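Local coordinates for hypothetical protein (Corynebacterium diphtheriae, PDB 2P4G) that probably acts as an NADP-dependent pyrimidine reductase of riboflavin biosynthesis, reducing 5-amino-6-(5-phosphoribosylamino)uracil as its relatives do, at residues L214-N219 / G252-R257; I39-I44 / G55-Q60; G46-S51 / S226-K231; E35-A40 / I67-W72. All blocks are in the same frame, centred on the assembly; numbering follows the deposited sequence.

Contact 1: residues L214-N219 / G252-R257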
loop_
_atom_site.group_PDB
_atom_site.type_symbol
_atom_site.label_atom_id
_atom_site.label_comp_id
_atom_site.label_asym_id
_atom_site.label_seq_id
_atom_site.Cartn_x
_atom_site.Cartn_y
_atom_site.Cartn_z
ATOM N N LEU A 214 -0.536 -1.908 10.761
ATOM C CA LEU A 214 -1.088 -1.842 9.407
ATOM C C LEU A 214 -1.349 -3.255 8.937
ATOM O O LEU A 214 -0.463 -4.125 9.001
ATOM C CB LEU A 214 -0.133 -1.127 8.456
ATOM C CG LEU A 214 -0.579 -1.001 6.986
ATOM C CD1 LEU A 214 -1.697 0.003 6.845
ATOM C CD2 LEU A 214 0.613 -0.623 6.105
ATOM N N THR A 215 -2.594 -3.481 8.528
ATOM C CA THR A 215 -3.019 -4.707 7.895
ATOM C C THR A 215 -3.097 -4.447 6.399
ATOM O O THR A 215 -3.726 -3.485 5.977
ATOM C CB THR A 215 -4.418 -5.115 8.381
ATOM O OG1 THR A 215 -4.387 -5.237 9.806
ATOM C CG2 THR A 215 -4.891 -6.443 7.713
ATOM N N ILE A 216 -2.459 -5.312 5.610
ATOM C CA ILE A 216 -2.473 -5.209 4.150
ATOM C C ILE A 216 -3.286 -6.364 3.606
ATOM O O ILE A 216 -2.918 -7.544 3.757
ATOM C CB ILE A 216 -1.077 -5.240 3.563
ATOM C CG1 ILE A 216 -0.230 -4.141 4.224
ATOM C CG2 ILE A 216 -1.155 -5.073 2.029
ATOM C CD1 ILE A 216 1.216 -4.434 4.294
ATOM N N ALA A 217 -4.403 -5.995 2.990
ATOM C CA ALA A 217 -5.433 -6.922 2.596
ATOM C C ALA A 217 -5.123 -7.394 1.196
ATOM O O ALA A 217 -4.626 -6.624 0.363
ATOM C CB ALA A 217 -6.805 -6.256 2.653
ATOM N N PRO A 218 -5.385 -8.687 0.928
ATOM C CA PRO A 218 -5.040 -9.263 -0.355
ATOM C C PRO A 218 -5.975 -8.769 -1.467
ATOM O O PRO A 218 -6.655 -9.562 -2.118
ATOM C CB PRO A 218 -5.213 -10.757 -0.094
ATOM C CG PRO A 218 -6.339 -10.816 0.905
ATOM C CD PRO A 218 -6.049 -9.671 1.814
ATOM N N ASN A 219 -6.033 -7.462 -1.681
ATOM C CA ASN A 219 -6.786 -6.940 -2.813
ATOM C C ASN A 219 -6.209 -5.688 -3.461
ATOM O O ASN A 219 -5.395 -4.978 -2.880
ATOM C CB ASN A 219 -8.284 -6.800 -2.494
ATOM C CG ASN A 219 -8.547 -6.267 -1.125
ATOM O OD1 ASN A 219 -9.092 -6.968 -0.254
ATOM N ND2 ASN A 219 -8.156 -5.022 -0.910
ATOM N N GLY A 252 -4.698 -14.552 4.124
ATOM C CA GLY A 252 -3.651 -13.875 3.375
ATOM C C GLY A 252 -3.531 -12.396 3.671
ATOM O O GLY A 252 -2.882 -11.664 2.918
ATOM N N LEU A 253 -4.132 -11.948 4.770
ATOM C CA LEU A 253 -3.947 -10.581 5.210
ATOM C C LEU A 253 -2.610 -10.489 5.915
ATOM O O LEU A 253 -2.242 -11.399 6.659
ATOM C CB LEU A 253 -5.063 -10.130 6.158
ATOM C CG LEU A 253 -6.426 -9.719 5.547
ATOM C CD1 LEU A 253 -7.149 -10.927 4.991
ATOM C CD2 LEU A 253 -7.277 -8.975 6.603
ATOM N N ILE A 254 -1.870 -9.411 5.662
ATOM C CA ILE A 254 -0.548 -9.221 6.285
ATOM C C ILE A 254 -0.792 -8.277 7.439
ATOM O O ILE A 254 -1.543 -7.302 7.312
ATOM C CB ILE A 254 0.520 -8.618 5.343
ATOM C CG1 ILE A 254 0.696 -9.467 4.088
ATOM C CG2 ILE A 254 1.892 -8.474 6.050
ATOM C CD1 ILE A 254 1.566 -8.757 3.017
ATOM N N PHE A 255 -0.193 -8.607 8.576
ATOM C CA PHE A 255 -0.241 -7.751 9.719
ATOM C C PHE A 255 1.179 -7.322 9.979
ATOM O O PHE A 255 2.080 -8.157 10.037
ATOM C CB PHE A 255 -0.808 -8.482 10.927
ATOM C CG PHE A 255 -2.160 -9.050 10.693
ATOM C CD1 PHE A 255 -3.278 -8.231 10.711
ATOM C CD2 PHE A 255 -2.326 -10.387 10.434
ATOM C CE1 PHE A 255 -4.511 -8.739 10.489
ATOM C CE2 PHE A 255 -3.577 -10.901 10.218
ATOM C CZ PHE A 255 -4.674 -10.080 10.246
ATOM N N SER A 256 1.355 -6.015 10.156
ATOM C CA SER A 256 2.664 -5.408 10.316
ATOM C C SER A 256 2.584 -4.389 11.446
ATOM O O SER A 256 1.598 -3.690 11.574
ATOM C CB SER A 256 3.094 -4.714 9.020
ATOM O OG SER A 256 2.259 -3.604 8.751
ATOM N N ARG A 257 3.615 -4.350 12.277
ATOM C CA ARG A 257 3.767 -3.338 13.274
ATOM C C ARG A 257 5.062 -2.617 12.970
ATOM O O ARG A 257 6.140 -3.263 12.882
ATOM C CB ARG A 257 3.864 -3.953 14.659
ATOM C CG ARG A 257 3.742 -2.908 15.758
ATOM C CD ARG A 257 3.835 -3.524 17.127
ATOM N NE ARG A 257 5.194 -3.905 17.421
ATOM C CZ ARG A 257 5.556 -4.618 18.481
ATOM N NH1 ARG A 257 4.658 -5.041 19.348
ATOM N NH2 ARG A 257 6.837 -4.896 18.663
HETATM O O HOH W 1 -2.340 -9.243 1.753
#

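Contact 2: residues I39-I44 / G55-Q60. With EDO (1,2-ethanediol), chain L.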
loop_
_atom_site.group_PDB
_atom_site.type_symbol
_atom_site.label_atom_id
_atom_site.label_comp_id
_atom_site.label_asym_id
_atom_site.label_seq_id
_atom_site.Cartn_x
_atom_site.Cartn_y
_atom_site.Cartn_z
ATOM N N ILE A 39 -3.964 2.402 14.039
ATOM C CA ILE A 39 -4.285 1.075 13.504
ATOM C C ILE A 39 -5.090 1.215 12.220
ATOM O O ILE A 39 -6.069 1.951 12.163
ATOM C CB ILE A 39 -4.995 0.153 14.548
ATOM C CG1 ILE A 39 -5.226 -1.232 13.950
ATOM C CG2 ILE A 39 -6.321 0.765 15.084
ATOM C CD1 ILE A 39 -5.158 -2.323 14.951
ATOM N N ALA A 40 -4.658 0.536 11.162
ATOM C CA ALA A 40 -5.262 0.802 9.860
ATOM C C ALA A 40 -5.239 -0.446 8.974
ATOM O O ALA A 40 -4.486 -1.390 9.233
ATOM C CB ALA A 40 -4.581 2.032 9.181
ATOM N N ILE A 41 -6.139 -0.460 7.995
ATOM C CA ILE A 41 -6.213 -1.495 6.974
ATOM C C ILE A 41 -6.128 -0.843 5.591
ATOM O O ILE A 41 -6.637 0.250 5.370
ATOM C CB ILE A 41 -7.520 -2.374 7.146
ATOM C CG1 ILE A 41 -7.491 -3.594 6.214
ATOM C CG2 ILE A 41 -8.758 -1.556 6.940
ATOM C CD1 ILE A 41 -8.493 -4.675 6.609
ATOM N N THR A 42 -5.479 -1.514 4.653
ATOM C CA THR A 42 -5.297 -0.972 3.314
ATOM C C THR A 42 -5.283 -2.105 2.296
ATOM O O THR A 42 -4.881 -3.225 2.613
ATOM C CB THR A 42 -3.948 -0.178 3.222
ATOM O OG1 THR A 42 -3.815 0.402 1.920
ATOM C CG2 THR A 42 -2.724 -1.080 3.528
ATOM N N SER A 43 -5.744 -1.814 1.083
ATOM C CA SER A 43 -5.438 -2.651 -0.063
ATOM C C SER A 43 -3.936 -2.585 -0.302
ATOM O O SER A 43 -3.239 -1.717 0.253
ATOM C CB SER A 43 -6.223 -2.172 -1.273
ATOM O OG SER A 43 -5.751 -0.937 -1.760
ATOM N N ILE A 44 -3.411 -3.501 -1.107
ATOM C CA ILE A 44 -1.982 -3.496 -1.393
ATOM C C ILE A 44 -1.521 -2.220 -2.126
ATOM O O ILE A 44 -0.351 -1.815 -2.042
ATOM C CB ILE A 44 -1.519 -4.749 -2.172
ATOM C CG1 ILE A 44 -2.149 -4.817 -3.571
ATOM C CG2 ILE A 44 -1.785 -6.013 -1.333
ATOM C CD1 ILE A 44 -1.243 -5.418 -4.640
ATOM N N GLY A 55 -14.294 -2.433 6.677
ATOM C CA GLY A 55 -14.717 -3.731 7.264
ATOM C C GLY A 55 -14.555 -4.952 6.369
ATOM O O GLY A 55 -13.871 -5.904 6.734
ATOM N N PRO A 56 -15.183 -4.927 5.184
ATOM C CA PRO A 56 -15.092 -5.982 4.147
ATOM C C PRO A 56 -13.695 -6.470 3.764
ATOM O O PRO A 56 -13.544 -7.609 3.301
ATOM C CB PRO A 56 -15.776 -5.330 2.932
ATOM C CG PRO A 56 -16.822 -4.442 3.558
ATOM C CD PRO A 56 -16.126 -3.859 4.793
HETATM N N MSE A 57 -12.690 -5.615 3.907
HETATM C CA MSE A 57 -11.322 -6.026 3.665
HETATM C C MSE A 57 -10.765 -6.870 4.805
HETATM O O MSE A 57 -9.898 -7.697 4.584
HETATM C CB MSE A 57 -10.438 -4.819 3.401
HETATM C CG MSE A 57 -10.558 -4.350 1.981
HETATM SE SE MSE A 57 -9.144 -3.176 1.506
HETATM C CE MSE A 57 -9.813 -1.661 2.625
ATOM N N GLY A 58 -11.279 -6.671 6.011
ATOM C CA GLY A 58 -10.767 -7.358 7.181
ATOM C C GLY A 58 -11.290 -8.765 7.253
ATOM O O GLY A 58 -12.291 -9.092 6.622
ATOM N N ASP A 59 -10.587 -9.602 8.007
ATOM C CA ASP A 59 -11.075 -10.935 8.351
ATOM C C ASP A 59 -11.175 -10.991 9.874
ATOM O O ASP A 59 -11.105 -9.954 10.538
ATOM C CB ASP A 59 -10.186 -12.047 7.758
ATOM C CG ASP A 59 -8.772 -12.063 8.337
ATOM O OD1 ASP A 59 -8.431 -11.198 9.163
ATOM O OD2 ASP A 59 -7.990 -12.946 7.942
ATOM N N GLN A 60 -11.353 -12.186 10.425
ATOM C CA GLN A 60 -11.536 -12.335 11.855
ATOM C C GLN A 60 -10.272 -12.023 12.619
ATOM O O GLN A 60 -10.331 -11.439 13.675
ATOM C CB GLN A 60 -12.004 -13.753 12.213
ATOM C CG GLN A 60 -12.513 -13.850 13.654
ATOM C CD GLN A 60 -13.562 -12.787 13.976
ATOM O OE1 GLN A 60 -14.614 -12.739 13.339
ATOM N NE2 GLN A 60 -13.271 -11.920 14.955
HETATM C C1 EDO L . -8.437 2.100 7.384
HETATM O O1 EDO L . -8.089 1.531 8.658
HETATM C C2 EDO L . -9.601 3.075 7.565
HETATM O O2 EDO L . -9.124 4.285 8.160
#

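Contact 3: residues G46-S51 / S226-K231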
loop_
_atom_site.group_PDB
_atom_site.type_symbol
_atom_site.label_atom_id
_atom_site.label_comp_id
_atom_site.label_asym_id
_atom_site.label_seq_id
_atom_site.Cartn_x
_atom_site.Cartn_y
_atom_site.Cartn_z
ATOM N N GLY A 46 -2.919 0.815 -1.458
ATOM C CA GLY A 46 -3.104 2.000 -0.627
ATOM C C GLY A 46 -4.479 2.612 -0.495
ATOM O O GLY A 46 -4.595 3.771 -0.080
ATOM N N SER A 47 -5.525 1.857 -0.827
ATOM C CA SER A 47 -6.891 2.283 -0.522
ATOM C C SER A 47 -7.316 1.773 0.859
ATOM O O SER A 47 -7.162 0.598 1.141
ATOM C CB SER A 47 -7.866 1.807 -1.578
ATOM O OG SER A 47 -9.161 2.299 -1.276
ATOM N N ALA A 48 -7.821 2.670 1.715
ATOM C CA ALA A 48 -8.341 2.305 3.036
ATOM C C ALA A 48 -9.743 1.678 2.958
ATOM O O ALA A 48 -10.211 1.065 3.934
ATOM C CB ALA A 48 -8.377 3.552 3.971
ATOM N N THR A 49 -10.432 1.879 1.830
ATOM C CA THR A 49 -11.803 1.422 1.688
ATOM C C THR A 49 -11.986 0.611 0.430
ATOM O O THR A 49 -11.280 0.790 -0.551
ATOM C CB THR A 49 -12.843 2.599 1.659
ATOM O OG1 THR A 49 -12.603 3.447 0.530
ATOM C CG2 THR A 49 -12.837 3.414 2.967
ATOM N N LEU A 50 -12.960 -0.287 0.504
ATOM C CA LEU A 50 -13.489 -1.020 -0.626
ATOM C C LEU A 50 -14.995 -0.808 -0.545
ATOM O O LEU A 50 -15.602 -1.030 0.497
ATOM C CB LEU A 50 -13.125 -2.498 -0.494
ATOM C CG LEU A 50 -13.645 -3.509 -1.507
ATOM C CD1 LEU A 50 -13.250 -3.077 -2.893
ATOM C CD2 LEU A 50 -13.089 -4.912 -1.170
ATOM N N SER A 51 -15.591 -0.336 -1.629
ATOM C CA SER A 51 -16.979 0.045 -1.616
ATOM C C SER A 51 -17.277 0.963 -0.426
ATOM O O SER A 51 -18.284 0.792 0.285
ATOM C CB SER A 51 -17.864 -1.197 -1.570
ATOM O OG SER A 51 -17.740 -1.930 -2.761
ATOM N N SER A 226 -9.922 5.622 -1.396
ATOM C CA SER A 226 -9.600 6.459 -0.302
ATOM C C SER A 226 -8.127 6.282 0.089
ATOM O O SER A 226 -7.754 5.362 0.826
ATOM C CB SER A 226 -10.553 6.147 0.840
ATOM O OG SER A 226 -10.402 7.129 1.838
ATOM N N PRO A 227 -7.282 7.195 -0.391
ATOM C CA PRO A 227 -5.878 7.130 -0.024
ATOM C C PRO A 227 -5.720 6.911 1.478
ATOM O O PRO A 227 -6.315 7.636 2.279
ATOM C CB PRO A 227 -5.345 8.493 -0.445
ATOM C CG PRO A 227 -6.205 8.880 -1.565
ATOM C CD PRO A 227 -7.571 8.342 -1.266
ATOM N N LEU A 228 -4.941 5.896 1.833
ATOM C CA LEU A 228 -4.732 5.494 3.198
ATOM C C LEU A 228 -4.482 6.675 4.143
ATOM O O LEU A 228 -5.042 6.709 5.237
ATOM C CB LEU A 228 -3.555 4.519 3.260
ATOM C CG LEU A 228 -3.147 3.931 4.609
ATOM C CD1 LEU A 228 -4.371 3.244 5.273
ATOM C CD2 LEU A 228 -1.969 2.985 4.404
ATOM N N PHE A 229 -3.633 7.616 3.740
ATOM C CA PHE A 229 -3.273 8.722 4.607
ATOM C C PHE A 229 -3.785 10.065 4.111
ATOM O O PHE A 229 -3.206 11.112 4.402
ATOM C CB PHE A 229 -1.763 8.731 4.855
ATOM C CG PHE A 229 -1.281 7.525 5.604
ATOM C CD1 PHE A 229 -2.002 7.028 6.686
ATOM C CD2 PHE A 229 -0.134 6.875 5.229
ATOM C CE1 PHE A 229 -1.566 5.912 7.376
ATOM C CE2 PHE A 229 0.297 5.762 5.896
ATOM C CZ PHE A 229 -0.413 5.273 6.980
ATOM N N GLY A 230 -4.899 10.021 3.392
ATOM C CA GLY A 230 -5.637 11.223 3.038
ATOM C C GLY A 230 -5.215 11.832 1.737
ATOM O O GLY A 230 -4.086 11.674 1.296
ATOM N N LYS A 231 -6.138 12.539 1.114
ATOM C CA LYS A 231 -5.872 13.223 -0.146
ATOM C C LYS A 231 -5.913 14.744 0.020
ATOM O O LYS A 231 -6.021 15.455 -0.980
ATOM C CB LYS A 231 -6.879 12.777 -1.219
#

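Contact 4: residues E35-A40 / I67-W72. With EDO (1,2-ethanediol), chain G.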
loop_
_atom_site.group_PDB
_atom_site.type_symbol
_atom_site.label_atom_id
_atom_site.label_comp_id
_atom_site.label_asym_id
_atom_site.label_seq_id
_atom_site.Cartn_x
_atom_site.Cartn_y
_atom_site.Cartn_z
ATOM N N GLU A 35 1.807 6.338 25.136
ATOM C CA GLU A 35 2.079 5.876 23.797
ATOM C C GLU A 35 0.848 6.113 22.920
ATOM O O GLU A 35 -0.270 5.961 23.372
ATOM C CB GLU A 35 2.454 4.397 23.799
ATOM C CG GLU A 35 3.127 3.987 22.489
ATOM C CD GLU A 35 3.344 2.504 22.333
ATOM O OE1 GLU A 35 3.329 1.755 23.334
ATOM O OE2 GLU A 35 3.527 2.090 21.183
ATOM N N CYS A 36 1.079 6.528 21.680
ATOM C CA CYS A 36 0.015 6.620 20.688
ATOM C C CYS A 36 0.307 5.717 19.493
ATOM O O CYS A 36 1.406 5.739 18.939
ATOM C CB CYS A 36 -0.127 8.058 20.201
ATOM S SG CYS A 36 -1.362 8.291 18.921
ATOM N N ARG A 37 -0.695 4.935 19.116
ATOM C CA ARG A 37 -0.613 4.023 17.996
ATOM C C ARG A 37 -1.767 4.258 17.052
ATOM O O ARG A 37 -2.890 4.506 17.479
ATOM C CB ARG A 37 -0.672 2.576 18.458
ATOM C CG ARG A 37 0.376 2.259 19.466
ATOM C CD ARG A 37 0.632 0.780 19.492
ATOM N NE ARG A 37 1.497 0.372 20.592
ATOM C CZ ARG A 37 1.722 -0.895 20.901
ATOM N NH1 ARG A 37 1.140 -1.867 20.205
ATOM N NH2 ARG A 37 2.511 -1.188 21.914
ATOM N N ALA A 38 -1.469 4.173 15.765
ATOM C CA ALA A 38 -2.489 4.224 14.738
ATOM C C ALA A 38 -2.710 2.787 14.263
ATOM O O ALA A 38 -1.754 2.037 14.136
ATOM C CB ALA A 38 -2.041 5.123 13.607
ATOM N N ILE A 39 -3.964 2.402 14.039
ATOM C CA ILE A 39 -4.285 1.075 13.504
ATOM C C ILE A 39 -5.090 1.215 12.220
ATOM O O ILE A 39 -6.069 1.951 12.163
ATOM C CB ILE A 39 -4.995 0.153 14.548
ATOM C CG1 ILE A 39 -5.226 -1.232 13.950
ATOM C CG2 ILE A 39 -6.321 0.765 15.084
ATOM C CD1 ILE A 39 -5.158 -2.323 14.951
ATOM N N ALA A 40 -4.658 0.536 11.162
ATOM C CA ALA A 40 -5.262 0.802 9.860
ATOM C C ALA A 40 -5.239 -0.446 8.974
ATOM O O ALA A 40 -4.486 -1.390 9.233
ATOM C CB ALA A 40 -4.581 2.032 9.181
ATOM N N ILE A 67 -9.614 -5.473 18.485
ATOM C CA ILE A 67 -10.081 -5.655 19.863
ATOM C C ILE A 67 -8.902 -5.743 20.828
ATOM O O ILE A 67 -8.937 -5.158 21.910
ATOM C CB ILE A 67 -10.979 -6.901 20.007
ATOM C CG1 ILE A 67 -12.287 -6.705 19.240
ATOM C CG2 ILE A 67 -11.304 -7.185 21.470
ATOM C CD1 ILE A 67 -12.938 -5.442 19.523
ATOM N N GLN A 68 -7.866 -6.466 20.426
ATOM C CA GLN A 68 -6.642 -6.602 21.244
ATOM C C GLN A 68 -6.039 -5.220 21.521
ATOM O O GLN A 68 -5.671 -4.915 22.651
ATOM C CB GLN A 68 -5.614 -7.509 20.542
ATOM C CG GLN A 68 -4.493 -7.980 21.418
ATOM C CD GLN A 68 -4.917 -9.120 22.319
ATOM O OE1 GLN A 68 -5.272 -8.917 23.480
ATOM N NE2 GLN A 68 -4.911 -10.324 21.775
ATOM N N LEU A 69 -5.977 -4.381 20.491
ATOM C CA LEU A 69 -5.390 -3.034 20.617
ATOM C C LEU A 69 -6.277 -2.122 21.452
ATOM O O LEU A 69 -5.790 -1.332 22.258
ATOM C CB LEU A 69 -5.098 -2.410 19.237
ATOM C CG LEU A 69 -4.262 -1.106 19.261
ATOM C CD1 LEU A 69 -2.875 -1.267 19.901
ATOM C CD2 LEU A 69 -4.131 -0.500 17.879
ATOM N N ARG A 70 -7.580 -2.287 21.303
ATOM C CA ARG A 70 -8.535 -1.659 22.208
ATOM C C ARG A 70 -8.349 -2.060 23.666
ATOM O O ARG A 70 -8.542 -1.235 24.554
ATOM C CB ARG A 70 -9.979 -1.942 21.766
ATOM C CG ARG A 70 -10.393 -1.109 20.563
ATOM C CD ARG A 70 -11.856 -1.319 20.190
ATOM N NE ARG A 70 -12.269 -0.259 19.274
ATOM C CZ ARG A 70 -13.519 0.164 19.117
ATOM N NH1 ARG A 70 -14.518 -0.395 19.783
ATOM N NH2 ARG A 70 -13.763 1.164 18.287
ATOM N N GLY A 71 -7.969 -3.310 23.907
ATOM C CA GLY A 71 -7.665 -3.778 25.240
ATOM C C GLY A 71 -6.407 -3.169 25.817
ATOM O O GLY A 71 -6.248 -3.118 27.033
ATOM N N TRP A 72 -5.509 -2.757 24.932
ATOM C CA TRP A 72 -4.262 -2.058 25.274
ATOM C C TRP A 72 -4.511 -0.582 25.570
ATOM O O TRP A 72 -3.810 0.001 26.380
ATOM C CB TRP A 72 -3.276 -2.196 24.089
ATOM C CG TRP A 72 -2.141 -1.229 24.043
ATOM C CD1 TRP A 72 -0.880 -1.429 24.528
ATOM C CD2 TRP A 72 -2.138 0.073 23.437
ATOM N NE1 TRP A 72 -0.095 -0.325 24.277
ATOM C CE2 TRP A 72 -0.845 0.610 23.608
ATOM C CE3 TRP A 72 -3.106 0.840 22.760
ATOM C CZ2 TRP A 72 -0.495 1.881 23.138
ATOM C CZ3 TRP A 72 -2.767 2.097 22.310
ATOM C CH2 TRP A 72 -1.471 2.609 22.501
HETATM C C1 EDO G . -18.312 -1.042 19.196
HETATM O O1 EDO G . -18.868 -2.266 18.704
HETATM C C2 EDO G . -17.475 -0.194 18.197
HETATM O O2 EDO G . -16.882 1.030 18.801
#

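Contact 1: residues L214-N219 / G252-R257
Leu214 pairs with Ser256 in the antiparallel run of strands 211-217 and 254-260, its N donating to Ser256 O at 2.9 Å. Its own carbonyl is gripped twice: Ser256 N reaches Leu214 O at 2.9 Å, and Ser256 OG at 2.8 Å. The hydroxyl can bend back because OG sits between its backbone N and carbonyl carbon (chi1 67°). Thr215 faces Phe255 in a non-hydrogen-bonded pair; the two side chains lie alongside, Thr215 OG1 at the ring edge, 3.3 Å from Phe255 CD1. That hydroxyl is held by Asp62 of the covering helix 60-72. Ile216 returns to the opposite face, exchanging bonds with Ile254: Ile216 N to Ile254 O at 2.8 Å and Ile254 N to Ile216 O at 2.9 Å. A water, 2.7 Å from Ile216 O, also donates to Gly252 O where the strands part. Past Ala217, Pro218 centres an inverse gamma turn and lays CD against Leu253 CD1 (3.6 Å). The Leu214, Ile216 and Ile254 face packs on the second subunit, Ile216 meeting its own counterpart there. Backbone, serine and water bonds thus satisfy the buried carbonyls of Leu214 and Ile216 beside this face.

Contact 2: residues I39-I44 / G55-Q60
Ser43, whose backbone touches the selenium of selenomethionine Met57, has its hydroxyl gripped twice: OG is hydrogen-bonded to Asn45 OD1 and to Ser47 N. Next to it, Thr42 OG1 donates to Ser43 O over 2.8 Å, in the carbonyl plane and on a lone pair. These bonds fix the chain as it leaves strand 35-43, and Met57 lies against the fixed backbone, its SE 3.7 Å from Ser43 N and 4.2 Å from Ser43 CB. No hydrogen bond crosses between 39-44 and 55-60. Ile41 carries CG1 anti to its backbone N (chi1 -171°) and stays extended to CD1, which comes to 3.5 Å from Gly58 N and 3.8 Å from Met57 CB. The 3-10 turn 55-57 presents that backbone, closed by Gly58 N bonding Gly55 O at 2.8 Å. Just beyond, where the long loop from strand 35-43 ends, Asp59 N-caps helix 60-72 through OD1 on Asp62 N; Ile41 and Met57 pack this loop back on the strand it left. Ile41 N donates to O1 of a 1,2-ethanediol at 2.9 Å, and this diol is also hydrogen-bonded to Tyr200. The diol probably came from the crystallisation liquor and may mark a small polar pocket beside the strand. Between these two segments the contact is apolar, made by the Ile41 methyl and the Met57 side chain, while polar bonds shape each side separately.

Contact 3: residues G46-S51 / S226-K231
A single beta bridge joins Ser47 to Pro227, tying the loop after strand 35-43 to the loop before strand 237-248, 175 residues further along the chain. Two backbone bonds flank it: Ala48 N gives a nearly straight bond to Ser226 O (2.8 Å, 174° at the hydrogen), and Leu228 N reaches Gly46 O at 2.9 Å. A third link is weak, Ser226 N to Ser47 OG at 3.4 Å. That hydroxyl, anti to its backbone N (chi1 -177°), itself donates to Thr49 O at 2.7 Å, in the carbonyl plane on a lone pair, and so folds 47-49 into shape. Side chains add modest packing: Ala48 CB stands 4.2 Å from Leu228 CD1, and Thr49 OG1 rests 3.4 Å from Ser226 CB. The Thr49 hydroxyl is hydrogen-bonded to Glu225, whose other carboxylate oxygen takes Ser51 N, so Glu225 bonds both Thr49 and Ser51. Outward again, a type I turn from Pro227 to Gly230 presents Leu228, which packs on Ala40 and Thr42 of the sheet and on Ile44 of the second subunit. Within the turn Leu228 CG lies over one face of the Phe229 ring, 3.7 Å above its plane and over its centre.

Contact 4: residues E35-A40 / I67-W72
Strand 35-40 and helix 67-72 run almost antiparallel, 165° between their directions and 10.6 Å between their axes at closest approach, with Ile39 nearest Leu69. Those two residues meet tip to tip: Leu69 CD2 pushes between the branches of Ile39, 3.5 Å from Ile39 CB. The other methyl, Leu69 CD1, lies 4.1 Å from Arg37 NH1 and also covers part of the Trp72 face. Arg37 shares that face. With CG beside its backbone N (chi1 -56°) and an extended chain, it passes obliquely over the indole. Its CD makes a CH-pi contact 4.3 Å from the centroid of the six-membered ring of Trp72, and its CZ stands 4.3 Å from that of the five-membered ring in an off-centre cation-pi contact. Guanidinium and indole planes are 40° apart, tilted rather than stacked. The layout is the first half of a beta-alpha-beta crossover: strand 35-43 passes by a long loop to helix 60-72, which packs on the sheet and leads to the parallel strand 75-79. Glu35 supplies the counter-charge, Arg37 NE bridging to Glu35 OE2 at 2.7 Å from above the carboxylate plane, with a weak bond from NH2 to OE1. The Glu35 carboxylate stands nearly perpendicular to the indole, its OE1 3.8 Å from Trp72 CZ2. Arg211 also pairs with Glu35 OE2, and Arg37 NH1 is taken by His213 and the Val22 carbonyl, so Arg37 has partners on NE, NH1 and NH2. Arg70 bridges to Glu194 and grips O2 of a 1,2-ethanediol with NH1 and NH2.

In the fold
Strand 35-43 is common ground: contact 4 uses its beginning and contact 2 its end, the two sharing Ile39 and Ala40 with centres about 15 Å apart. Contact 1 joins the neighbouring strand 211-217 to strand 254-260 of the same mixed sheet, its centre about 7 Å from that of contact 2. Along the chain contacts 2 and 4 both close before contact 1 opens, whereas contact 3 spans from the loop after strand 35-43 to a late loop and so crosses all the others. Its centre is about 11 Å from contact 2's and 20 Å from contact 4's. Contacts 1, 2 and 3 touch the second subunit, so early and late chain segments converge where the dimer forms.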